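Local coordinates for protein putative nucleotidyltransferase (Sulfolobus solfataricus P2, PDB 2RFF) that is a putative nucleotidyltransferase, probably transferring nucleotidyl groups from nucleotides to an acceptor as its family relatives do, at residues Glu35-Gly40 with Gly90-Val95. Numbering follows the deposited sequence.
Sequences EVYIFG and GEKDRV
A salt bridge between Glu35 and Lys92, with a small apolar touch of Phe39 on Val95 beside it, joins one face of a central sheet strand to a short 3-10 turn in the nucleotidyltransferase fold. The strand, 33-39, lies between strands 53-59 and 98-103 of the mixed sheet, and the turn belongs to the connection that leaves strand 82-88 for strand 98-103. The case illustrates how alternate strand residues can seat a connecting loop: Glu35, Tyr37 and Phe39 turn toward it, while Val36 and Ile38 pack on neighbouring strands from the other face. The chain then runs on through Gly40, the N-cap of helix 41-44.

The polar half centres on a single oxygen. Lys92 NZ donates to Glu35 OE1 at 2.7 Å from its syn side, 25° out of the carboxylate plane. Tyr37 OH donates to Glu35 OE1 at 2.6 Å, approaching over the opposite face of the carboxylate from Lys92 NZ. Lys103 pairs with Glu35 OE2, so the buried carboxylate has cationic partners at both oxygens, which would favour its ionised form. Replacing Glu35 with an alanine would probably leave Lys92 without its counter-charge here and the Tyr37 hydroxyl without this acceptor. With CG lodged between its backbone N and carbonyl carbon (chi1 70°) and the rest of the chain extended, Lys92 crosses the Glu35 side chain at about a right angle. Along the way, Lys92 CD passes 3.8 Å from Tyr37 OH.

Farther along the strand the contact becomes apolar. Leu87 flanks Val95 and Ile85 flanks Phe39, and between the two segments Val95 CG1 rests 3.6 Å from Phe39 CB.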
loop_
_atom_site.group_PDB
_atom_site.type_symbol
_atom_site.label_atom_id
_atom_site.label_comp_id
_atom_site.label_asym_id
_atom_site.label_seq_id
_atom_site.Cartn_x
_atom_site.Cartn_y
_atom_site.Cartn_z
ATOM N N GLU A 35 6.021 -7.766 0.728
ATOM C CA GLU A 35 5.139 -7.123 1.691
ATOM C C GLU A 35 4.549 -5.885 1.066
ATOM O O GLU A 35 5.173 -5.266 0.198
ATOM C CB GLU A 35 5.881 -6.690 2.975
ATOM C CG GLU A 35 6.353 -7.840 3.856
ATOM C CD GLU A 35 7.317 -7.503 4.958
ATOM O OE1 GLU A 35 7.720 -6.342 5.165
ATOM O OE2 GLU A 35 7.654 -8.452 5.667
ATOM N N VAL A 36 3.357 -5.546 1.540
ATOM C CA VAL A 36 2.742 -4.267 1.211
ATOM C C VAL A 36 2.256 -3.655 2.512
ATOM O O VAL A 36 1.661 -4.342 3.351
ATOM C CB VAL A 36 1.594 -4.379 0.197
ATOM C CG1 VAL A 36 0.841 -3.025 -0.064
ATOM C CG2 VAL A 36 2.099 -4.941 -1.102
ATOM N N TYR A 37 2.483 -2.361 2.645
ATOM C CA TYR A 37 2.002 -1.600 3.786
ATOM C C TYR A 37 1.084 -0.470 3.287
ATOM O O TYR A 37 1.222 0.036 2.155
ATOM C CB TYR A 37 3.166 -0.999 4.575
ATOM C CG TYR A 37 4.085 -1.994 5.222
ATOM C CD1 TYR A 37 5.080 -2.635 4.486
ATOM C CD2 TYR A 37 3.958 -2.314 6.583
ATOM C CE1 TYR A 37 5.994 -3.538 5.118
ATOM C CE2 TYR A 37 4.839 -3.219 7.194
ATOM C CZ TYR A 37 5.814 -3.858 6.420
ATOM O OH TYR A 37 6.706 -4.744 6.943
ATOM N N ILE A 38 0.156 -0.088 4.164
ATOM C CA ILE A 38 -0.560 1.169 4.041
ATOM C C ILE A 38 0.209 2.165 4.933
ATOM O O ILE A 38 0.602 1.834 6.071
ATOM C CB ILE A 38 -2.029 1.085 4.490
ATOM C CG1 ILE A 38 -2.743 -0.045 3.755
ATOM C CG2 ILE A 38 -2.714 2.459 4.310
ATOM C CD1 ILE A 38 -2.600 -0.028 2.234
ATOM N N PHE A 39 0.548 3.328 4.391
ATOM C CA PHE A 39 1.150 4.404 5.150
ATOM C C PHE A 39 0.282 5.641 5.017
ATOM O O PHE A 39 -0.816 5.581 4.453
ATOM C CB PHE A 39 2.634 4.624 4.775
ATOM C CG PHE A 39 2.892 5.204 3.389
ATOM C CD1 PHE A 39 2.954 4.391 2.279
ATOM C CD2 PHE A 39 3.192 6.547 3.233
ATOM C CE1 PHE A 39 3.221 4.932 0.992
ATOM C CE2 PHE A 39 3.502 7.086 1.977
ATOM C CZ PHE A 39 3.509 6.285 0.855
ATOM N N GLY A 40 0.729 6.728 5.622
ATOM C CA GLY A 40 0.004 7.978 5.551
ATOM C C GLY A 40 -1.209 8.024 6.454
ATOM O O GLY A 40 -1.351 7.226 7.369
ATOM N N GLY A 90 15.337 -4.220 2.450
ATOM C CA GLY A 90 16.294 -3.588 3.333
ATOM C C GLY A 90 16.063 -2.128 3.611
ATOM O O GLY A 90 16.742 -1.581 4.482
ATOM N N GLU A 91 15.106 -1.491 2.916
ATOM C CA GLU A 91 14.834 -0.064 3.049
ATOM C C GLU A 91 13.487 0.260 3.688
ATOM O O GLU A 91 13.188 1.430 3.897
ATOM C CB GLU A 91 14.791 0.551 1.654
ATOM C CG GLU A 91 16.041 0.444 0.829
ATOM C CD GLU A 91 15.809 0.695 -0.642
ATOM O OE1 GLU A 91 14.650 0.732 -1.097
ATOM O OE2 GLU A 91 16.809 0.811 -1.373
ATOM N N LYS A 92 12.682 -0.754 3.993
ATOM C CA LYS A 92 11.316 -0.512 4.480
ATOM C C LYS A 92 11.171 0.326 5.764
ATOM O O LYS A 92 10.138 0.957 5.963
ATOM C CB LYS A 92 10.501 -1.797 4.541
ATOM C CG LYS A 92 10.916 -2.758 5.609
ATOM C CD LYS A 92 10.141 -4.067 5.480
ATOM C CE LYS A 92 10.591 -4.974 6.597
ATOM N NZ LYS A 92 10.158 -6.373 6.413
ATOM N N ASP A 93 12.211 0.359 6.604
ATOM C CA ASP A 93 12.226 1.195 7.822
ATOM C C ASP A 93 12.189 2.698 7.519
ATOM O O ASP A 93 11.917 3.477 8.396
ATOM C CB ASP A 93 13.449 0.893 8.725
ATOM C CG ASP A 93 13.343 -0.437 9.494
ATOM O OD1 ASP A 93 12.264 -1.063 9.576
ATOM O OD2 ASP A 93 14.378 -0.836 10.087
ATOM N N ARG A 94 12.438 3.100 6.260
ATOM C CA ARG A 94 12.380 4.515 5.858
ATOM C C ARG A 94 10.980 5.131 5.968
ATOM O O ARG A 94 10.857 6.349 6.086
ATOM C CB ARG A 94 12.945 4.714 4.448
ATOM C CG ARG A 94 14.467 4.588 4.413
ATOM C CD ARG A 94 15.056 4.984 3.046
ATOM N NE ARG A 94 16.341 5.670 3.235
ATOM C CZ ARG A 94 16.518 6.991 3.421
ATOM N NH1 ARG A 94 15.503 7.868 3.417
ATOM N NH2 ARG A 94 17.753 7.456 3.597
ATOM N N VAL A 95 9.937 4.289 5.934
ATOM C CA VAL A 95 8.565 4.716 6.091
ATOM C C VAL A 95 8.181 4.253 7.488
ATOM O O VAL A 95 8.084 3.063 7.733
ATOM C CB VAL A 95 7.673 4.099 5.044
ATOM C CG1 VAL A 95 6.207 4.548 5.242
ATOM C CG2 VAL A 95 8.164 4.488 3.639
#